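Local coordinates for protein FAD-dependent pyridine nucleotide-disulphide oxidoreductase (Desulfovibrio vulgaris, PDB 3IWA) that probably catalyses FAD-dependent electron transfer from a reduced nicotinamide nucleotide, at residues A[225-230]-A[237-242]; A[276-281]-A[296-301]; A[85-90]-A[99-104]; A[347-352]-A[403-408]. All coordinates share one frame; numbering follows the deposited sequence.

Contact 1: residues A[225-230]-A[237-242]; sequences VVRLEG and RVITDK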
loop_
_atom_site.group_PDB
_atom_site.type_symbol
_atom_site.label_atom_id
_atom_site.label_comp_id
_atom_site.label_asym_id
_atom_site.label_seq_id
_atom_site.Cartn_x
_atom_site.Cartn_y
_atom_site.Cartn_z
ATOM N N VAL A 225 27.791 -20.361 18.010
ATOM C CA VAL A 225 28.804 -19.725 18.835
ATOM C C VAL A 225 29.083 -20.689 19.991
ATOM O O VAL A 225 28.168 -21.094 20.720
ATOM C CB VAL A 225 28.378 -18.312 19.370
ATOM C CG1 VAL A 225 29.363 -17.831 20.414
ATOM C CG2 VAL A 225 28.279 -17.295 18.260
ATOM N N VAL A 226 30.353 -21.049 20.139
ATOM C CA VAL A 226 30.780 -22.002 21.164
ATOM C C VAL A 226 31.363 -21.322 22.399
ATOM O O VAL A 226 31.099 -21.755 23.523
ATOM C CB VAL A 226 31.754 -23.048 20.579
ATOM C CG1 VAL A 226 32.677 -23.582 21.643
ATOM C CG2 VAL A 226 30.950 -24.205 19.938
ATOM N N ARG A 227 32.156 -20.279 22.197
ATOM C CA ARG A 227 32.591 -19.438 23.287
ATOM C C ARG A 227 33.224 -18.138 22.742
ATOM O O ARG A 227 33.599 -18.061 21.573
ATOM C CB ARG A 227 33.577 -20.189 24.202
ATOM C CG ARG A 227 34.976 -20.330 23.621
ATOM C CD ARG A 227 36.012 -20.958 24.596
ATOM N NE ARG A 227 37.094 -21.452 23.757
ATOM C CZ ARG A 227 37.029 -22.571 23.046
ATOM N NH1 ARG A 227 35.983 -23.366 23.131
ATOM N NH2 ARG A 227 38.034 -22.908 22.265
ATOM N N LEU A 228 33.285 -17.125 23.605
ATOM C CA LEU A 228 34.051 -15.912 23.355
ATOM C C LEU A 228 35.351 -15.949 24.182
ATOM O O LEU A 228 35.347 -16.347 25.340
ATOM C CB LEU A 228 33.262 -14.661 23.717
ATOM C CG LEU A 228 31.874 -14.477 23.107
ATOM C CD1 LEU A 228 31.392 -13.008 23.311
ATOM C CD2 LEU A 228 31.837 -14.883 21.640
ATOM N N GLU A 229 36.439 -15.541 23.542
ATOM C CA GLU A 229 37.757 -15.476 24.148
ATOM C C GLU A 229 38.230 -14.038 24.256
ATOM O O GLU A 229 38.002 -13.224 23.327
ATOM C CB GLU A 229 38.752 -16.309 23.348
ATOM C CG GLU A 229 38.883 -17.698 23.932
ATOM C CD GLU A 229 39.599 -18.681 23.063
ATOM O OE1 GLU A 229 40.507 -18.277 22.309
ATOM O OE2 GLU A 229 39.253 -19.886 23.186
ATOM N N GLY A 230 38.866 -13.735 25.398
ATOM C CA GLY A 230 39.253 -12.372 25.751
ATOM C C GLY A 230 40.703 -12.141 26.178
ATOM O O GLY A 230 41.403 -13.085 26.609
ATOM N N ARG A 237 38.209 -12.701 20.544
ATOM C CA ARG A 237 37.925 -13.764 19.583
ATOM C C ARG A 237 36.543 -14.397 19.817
ATOM O O ARG A 237 36.115 -14.582 20.951
ATOM C CB ARG A 237 39.009 -14.848 19.652
ATOM C CG ARG A 237 40.419 -14.384 19.280
ATOM C CD ARG A 237 41.458 -15.497 19.495
ATOM N NE ARG A 237 41.572 -15.867 20.921
ATOM C CZ ARG A 237 42.241 -15.162 21.843
ATOM N NH1 ARG A 237 42.273 -15.580 23.111
ATOM N NH2 ARG A 237 42.876 -14.038 21.514
ATOM N N VAL A 238 35.846 -14.705 18.728
ATOM C CA VAL A 238 34.644 -15.557 18.791
ATOM C C VAL A 238 34.967 -16.948 18.240
ATOM O O VAL A 238 35.436 -17.106 17.123
ATOM C CB VAL A 238 33.465 -14.975 17.975
ATOM C CG1 VAL A 238 32.221 -15.902 18.090
ATOM C CG2 VAL A 238 33.175 -13.525 18.408
ATOM N N ILE A 239 34.710 -17.970 19.026
ATOM C CA ILE A 239 34.950 -19.347 18.549
ATOM C C ILE A 239 33.612 -19.920 18.201
ATOM O O ILE A 239 32.745 -19.991 19.045
ATOM C CB ILE A 239 35.630 -20.273 19.625
ATOM C CG1 ILE A 239 36.767 -19.511 20.334
ATOM C CG2 ILE A 239 36.095 -21.587 18.966
ATOM C CD1 ILE A 239 37.834 -18.924 19.373
ATOM N N THR A 240 33.467 -20.332 16.958
ATOM C CA THR A 240 32.286 -21.038 16.533
ATOM C C THR A 240 32.613 -22.523 16.475
ATOM O O THR A 240 33.764 -22.909 16.736
ATOM C CB THR A 240 31.779 -20.525 15.182
ATOM O OG1 THR A 240 32.643 -20.954 14.131
ATOM C CG2 THR A 240 31.678 -18.978 15.185
ATOM N N ASP A 241 31.609 -23.349 16.163
ATOM C CA ASP A 241 31.834 -24.789 15.945
ATOM C C ASP A 241 32.545 -25.084 14.617
ATOM O O ASP A 241 32.849 -26.248 14.302
ATOM C CB ASP A 241 30.527 -25.609 16.050
ATOM C CG ASP A 241 29.440 -25.194 15.021
ATOM O OD1 ASP A 241 29.558 -24.125 14.358
ATOM O OD2 ASP A 241 28.444 -25.951 14.895
ATOM N N LYS A 242 32.827 -24.043 13.843
ATOM C CA LYS A 242 33.479 -24.204 12.554
ATOM C C LYS A 242 34.766 -23.392 12.360
ATOM O O LYS A 242 35.534 -23.684 11.440
ATOM C CB LYS A 242 32.478 -23.853 11.459
ATOM C CG LYS A 242 31.290 -24.837 11.407
ATOM C CD LYS A 242 30.504 -24.713 10.101
ATOM C CE LYS A 242 29.168 -25.484 10.166
ATOM N NZ LYS A 242 28.233 -25.201 8.994
HETATM O O HOH W 1 43.092 -14.800 26.150
#
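Val226 and Arg227 both give their backbone N-H to Ile239 O, which makes a classic beta bulge in an antiparallel hairpin. The bond from Val226 N to Ile239 O is 2.8 Å and that from Arg227 N to the same oxygen is 3.2 Å. One carbonyl thus serves two donors, and the register shifts by one residue. Beyond the bulge the pairing is regular. Arg227 pairs with Ile239 and Glu229 with Arg237, each through two backbone bonds.

Apolar contacts fill the face that carries Leu228 and Val238. Leu228 CD2 sits against both methyls of Val238, 3.7 Å from Val238 CG1. The two side chains run side by side. This face turns to strand 161-165, where Val238 touches Val163. On the other face, Ile239 covers one face of the Arg227 guanidinium, offset toward its rim, with Ile239 CG2 4.0 Å from Arg227 NH2.

Charged groups finish that second face as a salt-bridge network. Glu229 is shared by two arginines. Glu229 OE2 forms a salt bridge with Arg227 NE at 2.7 Å, within one strand. Its OE1 forms another with Arg237 NE across the strands. Two cations around one carboxylate would probably favour its ionised form. Arg237 is bent at chi3 (-64°), which swings its guanidinium back over Glu229 CB. Arg237 NH2 also bonds Glu231, and a calcium ion lies about 4 Å from the nearest atom of the Arg237 side chain. A water joins Arg237 NH1 to Gly230 O. Arg237 NE reaches the anti lone pair of Glu229 OE1 at 3.0 Å, in the guanidinium plane, with the carboxylate turned 61° from that plane.

Contact 2: residues A[276-281]-A[296-301]; sequences IIVDTR and VTIPNL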
loop_
_atom_site.group_PDB
_atom_site.type_symbol
_atom_site.label_atom_id
_atom_site.label_comp_id
_atom_site.label_asym_id
_atom_site.label_seq_id
_atom_site.Cartn_x
_atom_site.Cartn_y
_atom_site.Cartn_z
ATOM N N ILE A 276 3.870 -9.927 28.804
ATOM C CA ILE A 276 2.669 -9.432 29.489
ATOM C C ILE A 276 1.452 -9.529 28.552
ATOM O O ILE A 276 1.508 -9.095 27.395
ATOM C CB ILE A 276 2.866 -7.992 29.929
ATOM C CG1 ILE A 276 3.966 -7.885 30.999
ATOM C CG2 ILE A 276 1.581 -7.403 30.432
ATOM C CD1 ILE A 276 4.372 -6.468 31.297
ATOM N N ILE A 277 0.370 -10.125 29.049
ATOM C CA ILE A 277 -0.823 -10.324 28.265
ATOM C C ILE A 277 -1.679 -9.093 28.434
ATOM O O ILE A 277 -2.003 -8.714 29.549
ATOM C CB ILE A 277 -1.576 -11.587 28.699
ATOM C CG1 ILE A 277 -0.757 -12.841 28.380
ATOM C CG2 ILE A 277 -2.988 -11.682 28.034
ATOM C CD1 ILE A 277 -1.401 -14.117 28.955
ATOM N N VAL A 278 -2.031 -8.464 27.315
ATOM C CA VAL A 278 -2.902 -7.289 27.318
ATOM C C VAL A 278 -4.132 -7.458 26.428
ATOM O O VAL A 278 -4.114 -8.180 25.434
ATOM C CB VAL A 278 -2.130 -6.046 26.877
ATOM C CG1 VAL A 278 -0.994 -5.776 27.866
ATOM C CG2 VAL A 278 -1.599 -6.218 25.466
ATOM N N ASP A 279 -5.205 -6.752 26.772
ATOM C CA ASP A 279 -6.361 -6.690 25.901
ATOM C C ASP A 279 -6.129 -5.636 24.808
ATOM O O ASP A 279 -5.050 -5.019 24.744
ATOM C CB ASP A 279 -7.639 -6.442 26.719
ATOM C CG ASP A 279 -7.768 -5.024 27.237
ATOM O OD1 ASP A 279 -6.963 -4.127 26.873
ATOM O OD2 ASP A 279 -8.710 -4.816 28.050
ATOM N N THR A 280 -7.136 -5.397 23.977
ATOM C CA THR A 280 -6.926 -4.533 22.833
ATOM C C THR A 280 -6.868 -3.084 23.225
ATOM O O THR A 280 -6.464 -2.269 22.416
ATOM C CB THR A 280 -8.003 -4.690 21.766
ATOM O OG1 THR A 280 -9.226 -4.279 22.332
ATOM C CG2 THR A 280 -8.109 -6.128 21.309
ATOM N N ARG A 281 -7.261 -2.760 24.458
ATOM C CA ARG A 281 -7.081 -1.399 24.993
ATOM C C ARG A 281 -5.671 -1.187 25.584
ATOM O O ARG A 281 -5.364 -0.112 26.097
ATOM C CB ARG A 281 -8.137 -1.097 26.067
ATOM C CG ARG A 281 -9.460 -0.616 25.562
ATOM C CD ARG A 281 -10.311 -1.735 24.994
ATOM N NE ARG A 281 -11.575 -1.206 24.465
ATOM C CZ ARG A 281 -12.477 -1.930 23.788
ATOM N NH1 ARG A 281 -12.279 -3.228 23.572
ATOM N NH2 ARG A 281 -13.592 -1.362 23.333
ATOM N N VAL A 296 5.116 -7.145 25.700
ATOM C CA VAL A 296 3.778 -7.689 25.601
ATOM C C VAL A 296 3.616 -8.685 24.457
ATOM O O VAL A 296 4.392 -8.701 23.510
ATOM C CB VAL A 296 2.705 -6.549 25.429
ATOM C CG1 VAL A 296 2.810 -5.498 26.566
ATOM C CG2 VAL A 296 2.832 -5.839 24.062
ATOM N N THR A 297 2.578 -9.512 24.584
ATOM C CA THR A 297 2.026 -10.313 23.501
ATOM C C THR A 297 0.708 -9.709 23.055
ATOM O O THR A 297 -0.065 -9.281 23.873
ATOM C CB THR A 297 1.755 -11.816 23.881
ATOM O OG1 THR A 297 1.101 -12.495 22.784
ATOM C CG2 THR A 297 0.858 -11.942 25.140
ATOM N N ILE A 298 0.486 -9.674 21.746
ATOM C CA ILE A 298 -0.786 -9.264 21.162
ATOM C C ILE A 298 -1.147 -10.256 20.043
ATOM O O ILE A 298 -0.301 -10.968 19.557
ATOM C CB ILE A 298 -0.702 -7.894 20.541
ATOM C CG1 ILE A 298 0.396 -7.871 19.480
ATOM C CG2 ILE A 298 -0.434 -6.864 21.600
ATOM C CD1 ILE A 298 0.591 -6.547 18.847
ATOM N N PRO A 299 -2.423 -10.303 19.643
ATOM C CA PRO A 299 -2.860 -11.283 18.647
ATOM C C PRO A 299 -2.103 -11.167 17.330
ATOM O O PRO A 299 -1.910 -10.058 16.811
ATOM C CB PRO A 299 -4.321 -10.918 18.424
ATOM C CG PRO A 299 -4.728 -10.182 19.651
ATOM C CD PRO A 299 -3.520 -9.405 20.024
ATOM N N ASN A 300 -1.632 -12.290 16.816
ATOM C CA ASN A 300 -1.104 -12.299 15.481
ATOM C C ASN A 300 -2.326 -12.252 14.593
ATOM O O ASN A 300 -3.125 -13.165 14.652
ATOM C CB ASN A 300 -0.297 -13.576 15.232
ATOM C CG ASN A 300 0.309 -13.629 13.842
ATOM O OD1 ASN A 300 -0.393 -13.574 12.840
ATOM N ND2 ASN A 300 1.601 -13.730 13.783
ATOM N N LEU A 301 -2.507 -11.207 13.788
ATOM C CA LEU A 301 -3.745 -11.136 12.977
ATOM C C LEU A 301 -3.829 -12.087 11.753
ATOM O O LEU A 301 -4.853 -12.130 11.081
ATOM C CB LEU A 301 -4.068 -9.696 12.581
ATOM C CG LEU A 301 -4.215 -8.753 13.786
ATOM C CD1 LEU A 301 -4.216 -7.326 13.296
ATOM C CD2 LEU A 301 -5.466 -9.027 14.594
HETATM O O HOH W 2 -2.528 -10.118 24.416
#
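Val278 meets the neighbouring strand with both of its methyls. Its CG1 is anti to the carbonyl carbon (chi1 -62°) and reaches Val296 CG1 at 4.0 Å, the two side chains crossing at about a right angle. Its CG2 lies between the backbone N and the carbonyl carbon. Val278 CG2 faces Ile298 CG2 at 4.1 Å, and here the side chains run alongside each other.

Ile277 and Thr297 also point the same way, with Ile277 CG1 3.7 Å from Thr297 CG2. Thr297 has its OG1 anti to the backbone N (chi1 175°). This leaves CG2 to meet Ile277, while OG1 bonds Gly307 O on the next strand.

The segments are parallel neighbours in a small mixed sheet, in the order 276-277, 296-299, 306-307. Strand 276-277 is weakly bonded and pairing is sparse. Thr297 N gives a bond of 3.0 Å to Ile276 O. The same oxygen receives a CA-H contact from Val296.

Past this point the segments spread apart, and a water links them. It donates to Val278 O and to Thr297 O, at 2.7 Å each. Ile276, Val278 and Val296 all touch Ala291 of strand 289-291, in the parallel sheet that probably belongs to the FAD-binding domain.

Contact 3: residues A[85-90]-A[99-104]; sequences VETRAH and VEIENL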
loop_
_atom_site.group_PDB
_atom_site.type_symbol
_atom_site.label_atom_id
_atom_site.label_comp_id
_atom_site.label_asym_id
_atom_site.label_seq_id
_atom_site.Cartn_x
_atom_site.Cartn_y
_atom_site.Cartn_z
ATOM N N VAL A 85 15.682 9.942 36.275
ATOM C CA VAL A 85 16.700 9.112 35.633
ATOM C C VAL A 85 17.503 8.275 36.634
ATOM O O VAL A 85 17.392 8.449 37.849
ATOM C CB VAL A 85 17.656 9.951 34.747
ATOM C CG1 VAL A 85 16.855 10.624 33.617
ATOM C CG2 VAL A 85 18.435 10.982 35.581
ATOM N N GLU A 86 18.292 7.348 36.105
ATOM C CA GLU A 86 19.038 6.386 36.922
ATOM C C GLU A 86 18.228 5.881 38.131
ATOM O O GLU A 86 18.753 5.775 39.242
ATOM C CB GLU A 86 20.388 6.984 37.354
ATOM C CG GLU A 86 21.285 7.351 36.168
ATOM C CD GLU A 86 22.761 7.555 36.552
ATOM O OE1 GLU A 86 23.455 6.551 36.851
ATOM O OE2 GLU A 86 23.236 8.718 36.529
ATOM N N THR A 87 16.959 5.556 37.883
ATOM C CA THR A 87 15.997 5.159 38.916
ATOM C C THR A 87 15.323 3.863 38.513
ATOM O O THR A 87 14.944 3.707 37.360
ATOM C CB THR A 87 14.907 6.228 39.070
ATOM O OG1 THR A 87 15.524 7.504 39.245
ATOM C CG2 THR A 87 14.031 5.946 40.225
ATOM N N ARG A 88 15.158 2.952 39.470
ATOM C CA ARG A 88 14.529 1.648 39.227
ATOM C C ARG A 88 13.279 1.427 40.036
ATOM O O ARG A 88 13.266 1.698 41.219
ATOM C CB ARG A 88 15.473 0.518 39.609
ATOM C CG ARG A 88 16.524 0.255 38.593
ATOM C CD ARG A 88 17.138 -1.119 38.731
ATOM N NE ARG A 88 16.782 -1.977 37.590
ATOM C CZ ARG A 88 16.103 -3.117 37.676
ATOM N NH1 ARG A 88 15.690 -3.580 38.856
ATOM N NH2 ARG A 88 15.845 -3.802 36.575
ATOM N N ALA A 89 12.243 0.885 39.409
ATOM C CA ALA A 89 11.096 0.384 40.162
ATOM C C ALA A 89 11.531 -0.951 40.732
ATOM O O ALA A 89 12.145 -1.753 40.033
ATOM C CB ALA A 89 9.873 0.221 39.284
ATOM N N HIS A 90 11.245 -1.163 42.009
ATOM C CA HIS A 90 11.673 -2.380 42.706
ATOM C C HIS A 90 10.505 -3.328 42.814
ATOM O O HIS A 90 10.680 -4.530 42.667
ATOM C CB HIS A 90 12.254 -2.042 44.091
ATOM C CG HIS A 90 12.338 -3.209 45.027
ATOM N ND1 HIS A 90 11.451 -3.385 46.071
ATOM C CD2 HIS A 90 13.204 -4.252 45.088
ATOM C CE1 HIS A 90 11.751 -4.495 46.719
ATOM N NE2 HIS A 90 12.812 -5.040 46.146
ATOM N N VAL A 99 4.299 2.143 43.742
ATOM C CA VAL A 99 5.528 1.607 43.166
ATOM C C VAL A 99 6.672 2.078 44.044
ATOM O O VAL A 99 6.840 3.285 44.212
ATOM C CB VAL A 99 5.837 2.160 41.750
ATOM C CG1 VAL A 99 7.009 1.437 41.193
ATOM C CG2 VAL A 99 4.651 2.056 40.820
ATOM N N GLU A 100 7.460 1.149 44.583
ATOM C CA GLU A 100 8.675 1.507 45.332
ATOM C C GLU A 100 9.827 1.673 44.338
ATOM O O GLU A 100 10.084 0.806 43.510
ATOM C CB GLU A 100 9.040 0.455 46.388
ATOM C CG GLU A 100 7.988 0.203 47.489
ATOM C CD GLU A 100 8.426 -0.900 48.480
ATOM O OE1 GLU A 100 8.496 -0.616 49.692
ATOM O OE2 GLU A 100 8.729 -2.044 48.062
ATOM N N ILE A 101 10.512 2.797 44.418
ATOM C CA ILE A 101 11.595 3.071 43.490
ATOM C C ILE A 101 12.891 3.304 44.261
ATOM O O ILE A 101 12.862 3.659 45.452
ATOM C CB ILE A 101 11.252 4.264 42.569
ATOM C CG1 ILE A 101 11.200 5.583 43.346
ATOM C CG2 ILE A 101 9.888 4.019 41.880
ATOM C CD1 ILE A 101 10.860 6.801 42.485
ATOM N N GLU A 102 14.017 3.086 43.586
ATOM C CA GLU A 102 15.321 3.385 44.164
ATOM C C GLU A 102 16.248 4.028 43.136
ATOM O O GLU A 102 16.464 3.500 42.061
ATOM C CB GLU A 102 15.935 2.131 44.819
ATOM C CG GLU A 102 16.870 1.296 43.974
ATOM C CD GLU A 102 17.377 0.063 44.724
ATOM O OE1 GLU A 102 16.539 -0.838 45.006
ATOM O OE2 GLU A 102 18.608 -0.005 45.016
ATOM N N ASN A 103 16.735 5.213 43.479
ATOM C CA ASN A 103 17.812 5.881 42.764
ATOM C C ASN A 103 19.092 5.052 42.931
ATOM O O ASN A 103 19.485 4.760 44.046
ATOM C CB ASN A 103 17.995 7.287 43.334
ATOM C CG ASN A 103 18.932 8.140 42.504
ATOM O OD1 ASN A 103 20.097 7.803 42.336
ATOM N ND2 ASN A 103 18.424 9.252 41.976
ATOM N N LEU A 104 19.722 4.662 41.826
ATOM C CA LEU A 104 20.813 3.671 41.849
ATOM C C LEU A 104 22.188 4.244 42.270
ATOM O O LEU A 104 23.097 3.500 42.634
ATOM C CB LEU A 104 20.912 2.990 40.475
ATOM C CG LEU A 104 19.700 2.151 40.032
ATOM C CD1 LEU A 104 19.911 1.646 38.630
ATOM C CD2 LEU A 104 19.457 0.972 40.973
#
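Arg88 and Glu102 exchange two backbone bonds at the middle of an antiparallel hairpin. Arg88 N reaches Glu102 O at 3.0 Å, and Glu102 N reaches Arg88 O at 2.8 Å. His90 N to Glu100 O and Leu104 N to Glu86 O continue the ladder at its two ends.

Side chains pack on both faces. Ala89 CB meets Val99 CG1 at 3.7 Å. Thr87 CG2 meets Ile101 CD1 at 4.0 Å, the two side chains slanting past each other. On the Arg88 face, both methyls of Leu104 lie against the aliphatic part of Arg88, with Leu104 CD1 3.7 Å from Arg88 CG. The Arg88 chain then turns at chi3 (112°), and its end leads away from strand 99-103. At the far end, Glu100 OE2 lies near the plane of the His90 ring, 3.6 Å from His90 ND1.

The next shell sets these groups. Thr87 and Ile101 pack on Ile34 of strand 30-34, which belongs to the neighbouring parallel sheet. Asp35 takes the N-H of Thr87, and Gln36 takes that of Ala89. Strand 109-113 covers the other edge of strand 98-103. From it Arg109 forms a salt bridge with Glu102.

The charge of Glu102 is therefore probably balanced chiefly by Arg109 and less by its cross-strand partner, since Arg88 NH1 is 6.8 Å from Glu102 OE1.

Contact 4: residues A[347-352]-A[403-408]; sequences GSASGA and QGFSTL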
loop_
_atom_site.group_PDB
_atom_site.type_symbol
_atom_site.label_atom_id
_atom_site.label_comp_id
_atom_site.label_asym_id
_atom_site.label_seq_id
_atom_site.Cartn_x
_atom_site.Cartn_y
_atom_site.Cartn_z
ATOM N N GLY A 347 20.187 -3.230 -2.356
ATOM C CA GLY A 347 18.779 -3.613 -2.355
ATOM C C GLY A 347 18.073 -3.259 -1.066
ATOM O O GLY A 347 18.700 -2.860 -0.095
ATOM N N SER A 348 16.755 -3.413 -1.095
ATOM C CA SER A 348 15.889 -3.314 0.053
ATOM C C SER A 348 15.054 -4.551 0.088
ATOM O O SER A 348 14.713 -5.072 -0.944
ATOM C CB SER A 348 14.967 -2.128 -0.084
ATOM O OG SER A 348 15.696 -0.938 0.133
ATOM N N ALA A 349 14.739 -5.025 1.275
ATOM C CA ALA A 349 13.851 -6.142 1.444
ATOM C C ALA A 349 12.681 -5.685 2.320
ATOM O O ALA A 349 12.862 -4.848 3.185
ATOM C CB ALA A 349 14.585 -7.304 2.084
ATOM N N SER A 350 11.490 -6.243 2.108
ATOM C CA SER A 350 10.305 -5.852 2.868
ATOM C C SER A 350 9.283 -6.962 2.860
ATOM O O SER A 350 9.340 -7.817 2.012
ATOM C CB SER A 350 9.718 -4.560 2.296
ATOM O OG SER A 350 8.722 -4.082 3.166
ATOM N N GLY A 351 8.365 -6.959 3.822
ATOM C CA GLY A 351 7.376 -8.054 3.984
ATOM C C GLY A 351 6.353 -7.887 5.128
ATOM O O GLY A 351 6.339 -6.894 5.819
ATOM N N ALA A 352 5.487 -8.863 5.293
ATOM C CA ALA A 352 4.438 -8.836 6.299
ATOM C C ALA A 352 3.871 -10.214 6.383
ATOM O O ALA A 352 3.836 -10.895 5.394
ATOM C CB ALA A 352 3.325 -7.832 5.959
ATOM N N GLN A 403 6.508 -11.195 0.862
ATOM C CA GLN A 403 7.820 -10.603 1.000
ATOM C C GLN A 403 8.431 -10.232 -0.343
ATOM O O GLN A 403 8.008 -10.686 -1.346
ATOM C CB GLN A 403 8.762 -11.568 1.663
ATOM C CG GLN A 403 8.369 -11.997 3.039
ATOM C CD GLN A 403 7.451 -13.122 3.024
ATOM O OE1 GLN A 403 7.619 -14.034 2.236
ATOM N NE2 GLN A 403 6.458 -13.104 3.912
ATOM N N GLY A 404 9.465 -9.416 -0.354
ATOM C CA GLY A 404 10.085 -9.054 -1.602
ATOM C C GLY A 404 11.469 -8.466 -1.455
ATOM O O GLY A 404 11.897 -8.121 -0.346
ATOM N N PHE A 405 12.140 -8.321 -2.595
ATOM C CA PHE A 405 13.426 -7.661 -2.651
ATOM C C PHE A 405 13.520 -6.851 -3.936
ATOM O O PHE A 405 13.018 -7.260 -4.977
ATOM C CB PHE A 405 14.534 -8.714 -2.560
ATOM C CG PHE A 405 15.928 -8.160 -2.618
ATOM C CD1 PHE A 405 16.643 -7.932 -1.463
ATOM C CD2 PHE A 405 16.534 -7.919 -3.827
ATOM C CE1 PHE A 405 17.940 -7.476 -1.500
ATOM C CE2 PHE A 405 17.837 -7.438 -3.873
ATOM C CZ PHE A 405 18.535 -7.218 -2.700
ATOM N N SER A 406 14.135 -5.682 -3.836
ATOM C CA SER A 406 14.304 -4.786 -4.975
ATOM C C SER A 406 15.445 -3.790 -4.771
ATOM O O SER A 406 15.724 -3.383 -3.664
ATOM C CB SER A 406 13.022 -3.974 -5.223
ATOM O OG SER A 406 13.117 -3.275 -6.466
ATOM N N THR A 407 16.048 -3.348 -5.869
ATOM C CA THR A 407 16.947 -2.195 -5.839
ATOM C C THR A 407 16.137 -0.904 -5.753
ATOM O O THR A 407 16.653 0.152 -5.394
ATOM C CB THR A 407 17.853 -2.189 -7.068
ATOM O OG1 THR A 407 17.038 -2.233 -8.242
ATOM C CG2 THR A 407 18.789 -3.428 -7.049
ATOM N N LEU A 408 14.855 -0.981 -6.067
ATOM C CA LEU A 408 13.996 0.175 -5.888
ATOM C C LEU A 408 13.245 0.047 -4.569
ATOM O O LEU A 408 12.263 -0.705 -4.467
ATOM C CB LEU A 408 13.032 0.299 -7.055
ATOM C CG LEU A 408 13.670 0.139 -8.441
ATOM C CD1 LEU A 408 12.831 -0.845 -9.273
ATOM C CD2 LEU A 408 13.865 1.484 -9.183
#
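Phe405 lays its ring along the backbone of Gly347 and Ser348. Its CG is anti to the backbone N (chi1 180°), which carries the ring over to these two residues on the neighbouring segment. Phe405 CB is 4.0 Å from Ser348 O. CG comes closer to that oxygen, and Phe405 CD1 is 3.5 Å from Ser348 O. Ala349 CB lies at the ring edge, 4.1 Å from Phe405 CD1. CE1 lies between Ser348 O and Gly347 CA. Phe405 CZ ends the run, 3.6 Å from Gly347 CA. The ring approaches the glycine obliquely. Gly347 has no side chain, and this lets the ring tip lie so near its CA. Leu204 and Leu208 of helix 202-214 also touch the ring.

The two segments are adjacent antiparallel strands of the five-stranded sheet in the dimerisation domain. Ser348 and Ser406 exchange two backbone bonds, the shorter being Ser348 N to Ser406 O at 2.8 Å. Ser350 and Gly404 do the same. Between them Ala349 and Phe405 form a non-hydrogen-bonded pair, where Ala349 CA points a C-H at Gly404 O.

The serines lie on the face away from Phe405. Ser350 OG bonds Trp340 O, and Ser350 packs on helix 409-423 and on Val438 of the second subunit. Ser406 OG bonds Ile385 O. Ser406 OG also accepts from Leu408 N at 2.9 Å in an ST turn, just before helix 409-423. Gln403 sits on the Phe405 face. Its chain bends at chi2 (86°), and NE2 bonds Leu354 O.

In the fold
Along the chain the order is contact 3, contact 1, contact 2, contact 4, each closing before the next opens. Contacts 1 and 3 are hairpins in separate three-stranded antiparallel sheets, with centres 37 Å apart. Each packs on a parallel five-stranded sheet, contact 3 through strand 30-34 and contact 1 through strand 161-165. By nearest atoms contact 2 comes closest to contact 4, about 8 Å. It packs on strand 289-291, an outer strand of the sheet that also holds 30-34. Contact 4 lies in the dimerisation domain. The two parallel sheets with their hairpins are consistent with the FAD-binding and nucleotide-binding domains of this family.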